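Local atomic coordinates of FOKI restriction endonuclease (Planomicrobium okeanokoites, PDB entry 2FOK), a protein that recognises a specific DNA sequence and, as a type IIS restriction endonuclease, cleaves the double strand away from that site using metal ions. Residues T176-G181 and E259-A264. Residues are numbered along the deposited sequence; the frame is centred on the assembly and turned at random.
Sequences TKFDLG and EFISHA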
# COMPACT_ATOMS: atom_id res chain seq x y z
N THR A 176 -1.09 11.21 -10.96
CA THR A 176 0.13 10.93 -10.21
C THR A 176 -0.05 9.55 -9.59
O THR A 176 -1.17 9.01 -9.57
CB THR A 176 0.36 11.94 -9.06
OG1 THR A 176 -0.78 11.96 -8.19
CG2 THR A 176 0.60 13.33 -9.60
N LYS A 177 1.05 8.99 -9.10
CA LYS A 177 1.07 7.68 -8.47
C LYS A 177 0.12 7.64 -7.27
O LYS A 177 -0.39 6.57 -6.90
CB LYS A 177 2.48 7.37 -8.00
CG LYS A 177 3.05 8.44 -7.07
CD LYS A 177 4.37 8.00 -6.45
CE LYS A 177 5.44 9.08 -6.60
NZ LYS A 177 6.58 8.88 -5.66
N PHE A 178 -0.11 8.80 -6.66
CA PHE A 178 -1.00 8.92 -5.50
C PHE A 178 -2.46 8.84 -5.89
O PHE A 178 -3.27 8.23 -5.17
CB PHE A 178 -0.77 10.25 -4.77
CG PHE A 178 0.66 10.56 -4.50
CD1 PHE A 178 1.30 10.04 -3.38
CD2 PHE A 178 1.39 11.36 -5.38
CE1 PHE A 178 2.63 10.33 -3.13
CE2 PHE A 178 2.72 11.65 -5.14
CZ PHE A 178 3.35 11.14 -4.01
N ASP A 179 -2.81 9.48 -7.00
CA ASP A 179 -4.19 9.49 -7.51
C ASP A 179 -4.56 8.13 -8.05
O ASP A 179 -5.73 7.79 -8.18
CB ASP A 179 -4.35 10.49 -8.64
CG ASP A 179 -4.87 11.81 -8.16
OD1 ASP A 179 -5.27 11.88 -6.98
OD2 ASP A 179 -4.87 12.77 -8.97
N LEU A 180 -3.53 7.37 -8.41
CA LEU A 180 -3.69 6.03 -8.93
C LEU A 180 -3.65 5.07 -7.76
O LEU A 180 -4.48 4.18 -7.64
CB LEU A 180 -2.57 5.72 -9.92
CG LEU A 180 -2.75 6.42 -11.27
CD1 LEU A 180 -1.44 6.45 -12.05
CD2 LEU A 180 -3.83 5.70 -12.06
N GLY A 181 -2.68 5.28 -6.87
CA GLY A 181 -2.52 4.41 -5.71
C GLY A 181 -3.72 4.26 -4.81
O GLY A 181 -3.94 3.20 -4.24
N GLU A 259 4.64 23.67 -8.02
CA GLU A 259 5.23 22.36 -7.80
C GLU A 259 4.83 21.41 -8.91
O GLU A 259 3.87 21.66 -9.64
CB GLU A 259 4.78 21.81 -6.43
CG GLU A 259 5.07 22.74 -5.25
CD GLU A 259 6.56 22.94 -5.01
OE1 GLU A 259 7.34 22.00 -5.29
OE2 GLU A 259 6.96 24.02 -4.53
N PHE A 260 5.58 20.32 -9.03
CA PHE A 260 5.32 19.31 -10.05
C PHE A 260 5.64 17.92 -9.51
O PHE A 260 6.47 17.78 -8.61
CB PHE A 260 6.18 19.57 -11.29
CG PHE A 260 7.64 19.25 -11.11
CD1 PHE A 260 8.49 20.18 -10.51
CD2 PHE A 260 8.16 18.03 -11.53
CE1 PHE A 260 9.86 19.89 -10.34
CE2 PHE A 260 9.52 17.73 -11.37
CZ PHE A 260 10.37 18.66 -10.78
N ILE A 261 4.95 16.92 -10.06
CA ILE A 261 5.16 15.52 -9.68
C ILE A 261 5.58 14.80 -10.97
O ILE A 261 4.83 14.78 -11.94
CB ILE A 261 3.86 14.88 -9.14
CG1 ILE A 261 3.52 15.45 -7.76
CG2 ILE A 261 4.02 13.37 -9.07
CD1 ILE A 261 4.65 15.39 -6.77
N SER A 262 6.79 14.23 -10.97
CA SER A 262 7.29 13.55 -12.16
C SER A 262 6.70 12.16 -12.38
O SER A 262 6.70 11.64 -13.50
CB SER A 262 8.80 13.46 -12.08
OG SER A 262 9.30 14.34 -11.10
N HIS A 263 6.20 11.54 -11.31
CA HIS A 263 5.60 10.22 -11.41
C HIS A 263 4.13 10.35 -11.72
O HIS A 263 3.26 10.05 -10.90
CB HIS A 263 5.80 9.44 -10.10
CG HIS A 263 7.23 9.09 -9.83
ND1 HIS A 263 7.74 8.97 -8.56
CD2 HIS A 263 8.27 8.84 -10.67
CE1 HIS A 263 9.03 8.67 -8.62
NE2 HIS A 263 9.37 8.59 -9.89
N ALA A 264 3.85 10.82 -12.93
CA ALA A 264 2.48 10.99 -13.40
C ALA A 264 2.42 10.26 -14.73
O ALA A 264 3.43 10.14 -15.41
CB ALA A 264 2.16 12.45 -13.59
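Thr176 and Ala264 face each other as an antiparallel, non-hydrogen-bonded pair, their CA atoms 4.0 Å apart, and the next amide, Lys177 N, reaches His263 O in a weak bond of 3.0 Å bent to 133° at the hydrogen. The same oxygen also receives a CA-H...O contact from Thr176 CA. Beside this bridge the threonine methyl CG2 presses on Ile261 CG2 at 3.5 Å, tight for two carbons, while Phe178 brings its ring edge to the same branch, CE2 lying 4.5 Å from Ile261 CG2. Thr176 splits its tasks: OG1, set between the backbone N and the carbonyl carbon (chi1 56°), faces the helix start, where it weakly caps Asp179 N and also bonds Glu197. Lys177 runs across His263, its CE at the imidazole edge, in the ring plane, and 3.5 Å from His263 CB; its NZ makes a salt bridge with Glu220. With an alanine in place of Lys177, the Glu220 carboxylate would probably be left short of a positive charge and the ND1 edge of His263 uncovered. His263 itself centres an inverse gamma turn within the broken strand 258-267. The whole illustrates how a short edge strand joins a hairpin and leads straight into an N-capped helix, as in the winged-helix relatives of this recognition subdomain, which belongs to the helix-turn-helix clan.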